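Local coordinates for DNA repair protein RecN (Deinococcus radiodurans, PDB 4ABY), which binds and hydrolyses ATP through the SMC-like head domain described here and may take part in the recombinational repair of damaged DNA, at residues 223-234 with 269-277; 303-314 with 336-344. All blocks are in the same frame, centred on the assembly; numbering follows the deposited sequence.

Contact 1: residues 223-234 with 269-277; sequences LLKVGQALDAAR and PAAYGLSDV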
loop_
_atom_site.group_PDB
_atom_site.type_symbol
_atom_site.label_atom_id
_atom_site.label_comp_id
_atom_site.label_asym_id
_atom_site.label_seq_id
_atom_site.Cartn_x
_atom_site.Cartn_y
_atom_site.Cartn_z
ATOM N N LEU A 223 0.505 -23.062 28.038
ATOM C CA LEU A 223 0.764 -22.579 26.687
ATOM C C LEU A 223 -0.277 -23.065 25.690
ATOM O O LEU A 223 -0.759 -22.294 24.867
ATOM C CB LEU A 223 2.154 -23.008 26.229
ATOM C CG LEU A 223 2.550 -22.455 24.866
ATOM C CD1 LEU A 223 2.522 -20.942 24.899
ATOM C CD2 LEU A 223 3.919 -22.959 24.473
ATOM N N LEU A 224 -0.613 -24.350 25.756
ATOM C CA LEU A 224 -1.628 -24.910 24.871
ATOM C C LEU A 224 -3.008 -24.423 25.280
ATOM O O LEU A 224 -3.838 -24.101 24.435
ATOM C CB LEU A 224 -1.581 -26.438 24.885
ATOM C CG LEU A 224 -0.246 -27.046 24.462
ATOM C CD1 LEU A 224 -0.386 -28.538 24.245
ATOM C CD2 LEU A 224 0.256 -26.372 23.197
ATOM N N LYS A 225 -3.241 -24.365 26.584
ATOM C CA LYS A 225 -4.521 -23.926 27.129
ATOM C C LYS A 225 -4.822 -22.503 26.676
ATOM O O LYS A 225 -5.867 -22.225 26.086
ATOM C CB LYS A 225 -4.483 -23.999 28.658
ATOM C CG LYS A 225 -5.799 -23.699 29.353
ATOM C CD LYS A 225 -5.613 -23.674 30.865
ATOM C CE LYS A 225 -6.929 -23.449 31.598
ATOM N NZ LYS A 225 -7.511 -22.107 31.326
ATOM N N VAL A 226 -3.885 -21.607 26.963
ATOM C CA VAL A 226 -3.979 -20.213 26.564
ATOM C C VAL A 226 -3.991 -20.097 25.043
ATOM O O VAL A 226 -4.762 -19.324 24.478
ATOM C CB VAL A 226 -2.789 -19.410 27.122
ATOM C CG1 VAL A 226 -2.829 -17.972 26.633
ATOM C CG2 VAL A 226 -2.785 -19.466 28.637
ATOM N N GLY A 227 -3.132 -20.871 24.389
ATOM C CA GLY A 227 -3.020 -20.837 22.945
ATOM C C GLY A 227 -4.354 -21.112 22.289
ATOM O O GLY A 227 -4.690 -20.520 21.261
ATOM N N GLN A 228 -5.121 -22.014 22.891
ATOM C CA GLN A 228 -6.439 -22.365 22.382
ATOM C C GLN A 228 -7.427 -21.239 22.643
ATOM O O GLN A 228 -8.334 -21.004 21.847
ATOM C CB GLN A 228 -6.929 -23.656 23.031
ATOM C CG GLN A 228 -6.067 -24.858 22.710
ATOM C CD GLN A 228 -6.320 -26.013 23.651
ATOM O OE1 GLN A 228 -7.232 -25.963 24.476
ATOM N NE2 GLN A 228 -5.513 -27.061 23.537
ATOM N N ALA A 229 -7.247 -20.547 23.765
ATOM C CA ALA A 229 -8.062 -19.384 24.083
ATOM C C ALA A 229 -7.897 -18.343 22.993
ATOM O O ALA A 229 -8.850 -17.665 22.618
ATOM C CB ALA A 229 -7.664 -18.805 25.422
ATOM N N LEU A 230 -6.676 -18.230 22.485
ATOM C CA LEU A 230 -6.362 -17.272 21.435
ATOM C C LEU A 230 -7.066 -17.621 20.132
ATOM O O LEU A 230 -7.662 -16.752 19.497
ATOM C CB LEU A 230 -4.854 -17.200 21.211
ATOM C CG LEU A 230 -4.401 -16.221 20.135
ATOM C CD1 LEU A 230 -4.994 -14.856 20.390
ATOM C CD2 LEU A 230 -2.892 -16.159 20.108
ATOM N N ASP A 231 -6.992 -18.885 19.733
ATOM C CA ASP A 231 -7.672 -19.327 18.524
ATOM C C ASP A 231 -9.172 -19.087 18.630
ATOM O O ASP A 231 -9.829 -18.753 17.645
ATOM C CB ASP A 231 -7.400 -20.803 18.259
ATOM C CG ASP A 231 -5.985 -21.059 17.816
ATOM O OD1 ASP A 231 -5.343 -20.112 17.318
ATOM O OD2 ASP A 231 -5.515 -22.208 17.961
ATOM N N ALA A 232 -9.709 -19.259 19.834
ATOM C CA ALA A 232 -11.131 -19.046 20.077
ATOM C C ALA A 232 -11.497 -17.576 19.907
ATOM O O ALA A 232 -12.542 -17.247 19.351
ATOM C CB ALA A 232 -11.503 -19.523 21.464
ATOM N N ALA A 233 -10.630 -16.698 20.396
ATOM C CA ALA A 233 -10.837 -15.269 20.261
ATOM C C ALA A 233 -10.696 -14.878 18.804
ATOM O O ALA A 233 -11.475 -14.084 18.287
ATOM C CB ALA A 233 -9.841 -14.511 21.108
ATOM N N ARG A 234 -9.691 -15.441 18.143
ATOM C CA ARG A 234 -9.471 -15.179 16.727
ATOM C C ARG A 234 -10.727 -15.491 15.919
ATOM O O ARG A 234 -11.279 -14.614 15.255
ATOM C CB ARG A 234 -8.273 -15.980 16.211
ATOM C CG ARG A 234 -6.925 -15.406 16.632
ATOM C CD ARG A 234 -5.779 -16.322 16.239
ATOM N NE ARG A 234 -4.475 -15.687 16.420
ATOM C CZ ARG A 234 -3.311 -16.322 16.311
ATOM N NH1 ARG A 234 -3.286 -17.618 16.028
ATOM N NH2 ARG A 234 -2.172 -15.665 16.487
ATOM N N PRO A 269 3.922 -25.150 18.626
ATOM C CA PRO A 269 3.568 -23.787 19.028
ATOM C C PRO A 269 4.534 -22.749 18.471
ATOM O O PRO A 269 5.748 -22.935 18.527
ATOM C CB PRO A 269 3.679 -23.840 20.551
ATOM C CG PRO A 269 3.356 -25.250 20.887
ATOM C CD PRO A 269 3.939 -26.074 19.773
ATOM N N ALA A 270 3.986 -21.667 17.933
ATOM C CA ALA A 270 4.789 -20.561 17.431
ATOM C C ALA A 270 4.854 -19.495 18.507
ATOM O O ALA A 270 4.074 -19.523 19.458
ATOM C CB ALA A 270 4.176 -19.992 16.166
ATOM N N ALA A 271 5.782 -18.555 18.362
ATOM C CA ALA A 271 5.878 -17.446 19.301
ATOM C C ALA A 271 4.614 -16.601 19.237
ATOM O O ALA A 271 4.303 -15.855 20.166
ATOM C CB ALA A 271 7.089 -16.607 19.001
ATOM N N TYR A 272 3.876 -16.740 18.141
ATOM C CA TYR A 272 2.690 -15.932 17.916
ATOM C C TYR A 272 1.385 -16.710 18.055
ATOM O O TYR A 272 0.306 -16.155 17.845
ATOM C CB TYR A 272 2.756 -15.275 16.543
ATOM C CG TYR A 272 2.971 -16.255 15.423
ATOM C CD1 TYR A 272 1.918 -17.010 14.926
ATOM C CD2 TYR A 272 4.225 -16.426 14.860
ATOM C CE1 TYR A 272 2.111 -17.911 13.901
ATOM C CE2 TYR A 272 4.426 -17.320 13.835
ATOM C CZ TYR A 272 3.365 -18.063 13.359
ATOM O OH TYR A 272 3.558 -18.958 12.334
ATOM N N GLY A 273 1.475 -17.989 18.403
ATOM C CA GLY A 273 0.274 -18.761 18.666
ATOM C C GLY A 273 0.310 -20.208 18.218
ATOM O O GLY A 273 1.329 -20.706 17.752
ATOM N N LEU A 274 -0.822 -20.883 18.362
ATOM C CA LEU A 274 -0.918 -22.296 18.027
ATOM C C LEU A 274 -1.346 -22.499 16.579
ATOM O O LEU A 274 -1.464 -23.635 16.114
ATOM C CB LEU A 274 -1.907 -22.993 18.963
ATOM C CG LEU A 274 -1.380 -23.638 20.245
ATOM C CD1 LEU A 274 -0.409 -22.746 20.991
ATOM C CD2 LEU A 274 -2.554 -24.004 21.127
ATOM N N SER A 275 -1.577 -21.397 15.871
ATOM C CA SER A 275 -2.060 -21.471 14.498
ATOM C C SER A 275 -1.563 -20.307 13.654
ATOM O O SER A 275 -1.286 -19.229 14.172
ATOM C CB SER A 275 -3.589 -21.489 14.475
ATOM O OG SER A 275 -4.104 -22.502 15.314
ATOM N N ASP A 276 -1.452 -20.549 12.349
ATOM C CA ASP A 276 -1.183 -19.509 11.364
ATOM C C ASP A 276 -2.483 -18.795 11.034
ATOM O O ASP A 276 -3.526 -19.430 10.922
ATOM C CB ASP A 276 -0.629 -20.129 10.084
ATOM C CG ASP A 276 0.882 -20.210 10.074
ATOM O OD1 ASP A 276 1.533 -19.345 10.700
ATOM O OD2 ASP A 276 1.421 -21.130 9.419
ATOM N N VAL A 277 -2.433 -17.480 10.877
ATOM C CA VAL A 277 -3.637 -16.746 10.509
ATOM C C VAL A 277 -3.530 -16.207 9.090
ATOM O O VAL A 277 -2.670 -15.377 8.795
ATOM C CB VAL A 277 -3.941 -15.603 11.487
ATOM C CG1 VAL A 277 -5.055 -14.727 10.937
ATOM C CG2 VAL A 277 -4.325 -16.165 12.848
HETATM O O HOH W 1 -3.184 -19.764 18.768
#
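Pro269 sets its ring against the ends of two leucines of helix 223-234, CB lying 4.0 Å from Leu223 CD2, while CG meets Leu224 CD2. After the type I turn from Ala270 to Gly273, the carbonyl oxygen of Tyr272 takes a weak hydrogen bond from Arg234 NH2 (2.9 Å), near the guanidinium plane and at its edge. Gly273 passes close to Leu230 CD2 with a backbone conformation (phi 143°) that a side chain would not easily tolerate. Leu274 pushes its isobutyl end onto the bare backbone of Gly227, CD1 3.8 Å from Gly227 CA and CD2 3.5 Å from Leu224 O. A water links Leu274 N to Gly227 O and Asp231 OD1. Ser275 OG lies 3.0 Å from Asp231 OD2, and Ser275 O accepts a weak bond from Arg234 NH1 (3.2 Å). Further along, Val277 CG2 rests 3.6 Å from Arg234 CZ. Extended from CG to NE, Arg234 slides its guanidinium between Leu230 CD2 on one face and Val277 CG2 on the other, and Asp171 adds a salt bridge. The link containing this turn joins antiparallel strands 258-266 and 276-282 into a beta hairpin packed against the long helix 214-249 of the RecN head.

Contact 2: residues 303-314 with 336-344; sequences RVMLAVSTVLGA and VAEQLSRLA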
loop_
_atom_site.group_PDB
_atom_site.type_symbol
_atom_site.label_atom_id
_atom_site.label_comp_id
_atom_site.label_asym_id
_atom_site.label_seq_id
_atom_site.Cartn_x
_atom_site.Cartn_y
_atom_site.Cartn_z
ATOM N N ARG A 303 -7.899 -2.015 -4.820
ATOM C CA ARG A 303 -9.162 -1.582 -4.238
ATOM C C ARG A 303 -9.454 -2.308 -2.937
ATOM O O ARG A 303 -10.122 -1.772 -2.055
ATOM C CB ARG A 303 -10.313 -1.729 -5.232
ATOM C CG ARG A 303 -10.214 -0.745 -6.378
ATOM C CD ARG A 303 -11.492 -0.672 -7.167
ATOM N NE ARG A 303 -11.876 -1.971 -7.705
ATOM C CZ ARG A 303 -11.453 -2.459 -8.867
ATOM N NH1 ARG A 303 -10.614 -1.761 -9.626
ATOM N NH2 ARG A 303 -11.873 -3.649 -9.270
ATOM N N VAL A 304 -8.941 -3.527 -2.813
ATOM C CA VAL A 304 -9.099 -4.274 -1.575
ATOM C C VAL A 304 -8.149 -3.703 -0.533
ATOM O O VAL A 304 -8.484 -3.625 0.649
ATOM C CB VAL A 304 -8.856 -5.777 -1.781
ATOM C CG1 VAL A 304 -8.912 -6.509 -0.452
ATOM C CG2 VAL A 304 -9.884 -6.343 -2.737
HETATM N N MSE A 305 -6.972 -3.282 -0.985
HETATM C CA MSE A 305 -5.997 -2.633 -0.110
HETATM C C MSE A 305 -6.536 -1.308 0.401
HETATM O O MSE A 305 -6.364 -0.968 1.570
HETATM C CB MSE A 305 -4.670 -2.410 -0.838
HETATM C CG MSE A 305 -3.919 -3.684 -1.187
HETATM SE SE MSE A 305 -3.452 -4.765 0.370
HETATM C CE MSE A 305 -5.029 -5.907 0.482
ATOM N N LEU A 306 -7.186 -0.560 -0.483
ATOM C CA LEU A 306 -7.815 0.696 -0.101
ATOM C C LEU A 306 -8.847 0.479 1.003
ATOM O O LEU A 306 -8.823 1.161 2.024
ATOM C CB LEU A 306 -8.470 1.357 -1.315
ATOM C CG LEU A 306 -9.310 2.609 -1.049
ATOM C CD1 LEU A 306 -8.465 3.698 -0.419
ATOM C CD2 LEU A 306 -9.944 3.099 -2.334
ATOM N N ALA A 307 -9.750 -0.475 0.790
ATOM C CA ALA A 307 -10.794 -0.775 1.763
ATOM C C ALA A 307 -10.204 -1.100 3.124
ATOM O O ALA A 307 -10.573 -0.501 4.130
ATOM C CB ALA A 307 -11.664 -1.921 1.281
ATOM N N VAL A 308 -9.283 -2.054 3.153
ATOM C CA VAL A 308 -8.615 -2.414 4.395
ATOM C C VAL A 308 -7.918 -1.201 5.003
ATOM O O VAL A 308 -7.963 -0.991 6.212
ATOM C CB VAL A 308 -7.585 -3.536 4.182
ATOM C CG1 VAL A 308 -7.015 -3.981 5.514
ATOM C CG2 VAL A 308 -8.225 -4.708 3.459
ATOM N N SER A 309 -7.281 -0.396 4.160
ATOM C CA SER A 309 -6.563 0.779 4.635
ATOM C C SER A 309 -7.465 1.829 5.297
ATOM O O SER A 309 -7.076 2.435 6.291
ATOM C CB SER A 309 -5.737 1.405 3.507
ATOM O OG SER A 309 -4.626 0.587 3.181
ATOM N N THR A 310 -8.663 2.052 4.764
ATOM C CA THR A 310 -9.548 3.050 5.360
ATOM C C THR A 310 -10.293 2.494 6.566
ATOM O O THR A 310 -10.548 3.216 7.531
ATOM C CB THR A 310 -10.579 3.586 4.366
ATOM O OG1 THR A 310 -11.514 2.552 4.050
ATOM C CG2 THR A 310 -9.904 4.056 3.099
ATOM N N VAL A 311 -10.644 1.211 6.507
ATOM C CA VAL A 311 -11.421 0.576 7.569
ATOM C C VAL A 311 -10.589 0.361 8.829
ATOM O O VAL A 311 -11.062 0.610 9.936
ATOM C CB VAL A 311 -12.015 -0.773 7.111
ATOM C CG1 VAL A 311 -12.685 -1.488 8.275
ATOM C CG2 VAL A 311 -12.999 -0.562 5.975
ATOM N N LEU A 312 -9.349 -0.087 8.653
ATOM C CA LEU A 312 -8.474 -0.414 9.780
ATOM C C LEU A 312 -7.317 0.568 9.960
ATOM O O LEU A 312 -6.646 0.561 10.990
ATOM C CB LEU A 312 -7.920 -1.834 9.638
ATOM C CG LEU A 312 -8.927 -2.981 9.724
ATOM C CD1 LEU A 312 -8.227 -4.313 9.528
ATOM C CD2 LEU A 312 -9.647 -2.945 11.061
ATOM N N GLY A 313 -7.076 1.399 8.953
ATOM C CA GLY A 313 -6.016 2.387 9.026
ATOM C C GLY A 313 -4.754 2.009 8.270
ATOM O O GLY A 313 -4.444 0.831 8.097
ATOM N N ALA A 314 -4.025 3.022 7.812
ATOM C CA ALA A 314 -2.737 2.819 7.161
ATOM C C ALA A 314 -1.628 2.878 8.205
ATOM O O ALA A 314 -1.795 3.490 9.259
ATOM C CB ALA A 314 -2.512 3.870 6.087
ATOM N N VAL A 336 -14.892 4.664 -4.709
ATOM C CA VAL A 336 -13.442 4.642 -4.554
ATOM C C VAL A 336 -12.919 6.029 -4.199
ATOM O O VAL A 336 -12.141 6.180 -3.260
ATOM C CB VAL A 336 -12.729 4.104 -5.817
ATOM C CG1 VAL A 336 -11.243 4.389 -5.751
ATOM C CG2 VAL A 336 -12.968 2.616 -5.964
ATOM N N ALA A 337 -13.354 7.042 -4.942
ATOM C CA ALA A 337 -12.942 8.411 -4.653
ATOM C C ALA A 337 -13.285 8.781 -3.214
ATOM O O ALA A 337 -12.524 9.478 -2.545
ATOM C CB ALA A 337 -13.588 9.377 -5.618
ATOM N N GLU A 338 -14.426 8.302 -2.736
ATOM C CA GLU A 338 -14.853 8.599 -1.377
ATOM C C GLU A 338 -13.933 7.946 -0.343
ATOM O O GLU A 338 -13.568 8.566 0.654
ATOM C CB GLU A 338 -16.307 8.175 -1.165
ATOM C CG GLU A 338 -16.804 8.342 0.266
ATOM C CD GLU A 338 -16.692 9.772 0.773
ATOM O OE1 GLU A 338 -16.899 10.712 -0.026
ATOM O OE2 GLU A 338 -16.402 9.956 1.976
ATOM N N GLN A 339 -13.548 6.697 -0.583
ATOM C CA GLN A 339 -12.650 6.001 0.329
ATOM C C GLN A 339 -11.273 6.645 0.336
ATOM O O GLN A 339 -10.672 6.833 1.394
ATOM C CB GLN A 339 -12.545 4.519 -0.029
ATOM C CG GLN A 339 -13.803 3.736 0.281
ATOM C CD GLN A 339 -14.235 3.902 1.723
ATOM O OE1 GLN A 339 -13.497 3.558 2.644
ATOM N NE2 GLN A 339 -15.434 4.434 1.929
ATOM N N LEU A 340 -10.778 6.983 -0.849
ATOM C CA LEU A 340 -9.507 7.682 -0.964
ATOM C C LEU A 340 -9.537 8.967 -0.150
ATOM O O LEU A 340 -8.596 9.275 0.586
ATOM C CB LEU A 340 -9.196 7.994 -2.427
ATOM C CG LEU A 340 -8.678 6.809 -3.234
ATOM C CD1 LEU A 340 -8.675 7.123 -4.719
ATOM C CD2 LEU A 340 -7.290 6.434 -2.745
ATOM N N SER A 341 -10.630 9.711 -0.280
ATOM C CA SER A 341 -10.775 10.966 0.437
ATOM C C SER A 341 -10.608 10.755 1.940
ATOM O O SER A 341 -9.878 11.492 2.599
ATOM C CB SER A 341 -12.127 11.601 0.129
ATOM O OG SER A 341 -12.125 12.975 0.471
ATOM N N ARG A 342 -11.269 9.732 2.471
ATOM C CA ARG A 342 -11.229 9.454 3.903
ATOM C C ARG A 342 -9.857 9.022 4.391
ATOM O O ARG A 342 -9.421 9.413 5.471
ATOM C CB ARG A 342 -12.245 8.381 4.265
ATOM C CG ARG A 342 -13.648 8.703 3.809
ATOM C CD ARG A 342 -14.646 7.774 4.473
ATOM N NE ARG A 342 -13.986 6.608 5.060
ATOM C CZ ARG A 342 -14.623 5.649 5.726
ATOM N NH1 ARG A 342 -15.938 5.724 5.883
ATOM N NH2 ARG A 342 -13.951 4.619 6.233
ATOM N N LEU A 343 -9.183 8.193 3.608
ATOM C CA LEU A 343 -7.842 7.776 3.968
ATOM C C LEU A 343 -6.939 9.001 4.016
ATOM O O LEU A 343 -5.970 9.037 4.764
ATOM C CB LEU A 343 -7.320 6.755 2.965
ATOM C CG LEU A 343 -5.881 6.287 3.141
ATOM C CD1 LEU A 343 -5.631 5.830 4.565
ATOM C CD2 LEU A 343 -5.568 5.181 2.146
ATOM N N ALA A 344 -7.287 10.015 3.229
ATOM C CA ALA A 344 -6.501 11.242 3.149
ATOM C C ALA A 344 -6.728 12.174 4.343
ATOM O O ALA A 344 -6.004 13.154 4.514
ATOM C CB ALA A 344 -6.793 11.972 1.839
#
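The guanidinium of Arg342 has Gln339 OE1 over one face, 3.5 Å above the plane and offset toward the rim, and Thr310 OG1 approaches it obliquely, 3.9 Å from NH2. Thr310 OG1 donates a hydrogen bond to Gln339 OE1 at 2.6 Å, and the C=O...donor angle of 164° brings the hydroxyl almost head-on to the amide oxygen. Two torsions arrange this: Thr310 holds OG1 between its backbone N and carbonyl carbon (chi1 69°), and Gln339 bends at chi2, which brings OE1 to the hydroxyl. The same threonine turns its methyl toward the backbone of helix 336-343, CG2 lying 3.7 Å from Leu343 CB. A valine at Thr310 would probably leave Gln339 OE1 without this hydroxyl donor and its amide freer to turn beside Arg342.

Next to this polar pair the interface is largely apolar. Leu306 is a knob in a hole formed by Val336, Gln339, Leu340 and Leu343. Its CD2 packs 3.9 Å from Val336 CG1 and also against Gln339 CB, while CD1 reaches Leu340 CD2 at 3.8 Å. Toward the C-terminal ends of both segments Leu343 spreads its two methyls, CD2 toward Ser309 CB and CD1 4.0 Å from Ala314 CB. At the N-terminal ends, the side chain of Arg303 crosses that of Val336 at about a right angle, CD against CG2.

The helix axes run 42° apart. Leu306, Leu340 and Leu343 all touch Phe321 of strand 318-321, so both helices cover the same part of the mixed central sheet. Helix 330-343 forms the beta-alpha-beta crossover from strand 318-321 to the adjacent parallel strand 348-352, and helix 298-312 begins at the Ser-Gly-Gly-Glu signature sequence: an arrangement of the ABC-type P-loop ATPase fold.

Overall arrangement
Contact 1 and contact 2 follow one another along the chain, strand 276-282 leading on to helix 298-312. Their centres lie 30 Å apart and their nearest atoms about 11 Å, so they do not touch. Helix 214-249 reaches both: residues 223-234 carry contact 1, and further along Leu245, Val248 and Ile249 pack on Ala307 and Val311, beside contact 2. The centre of contact 2, on the ATPase sheet, is about 10 Å from the centre of the chain, that of contact 1 about 28 Å. Neither lies at the predicted ATP-binding segment Gly67 to Ser74, which runs from the end of strand 62-67 of that sheet into the start of helix 69-83.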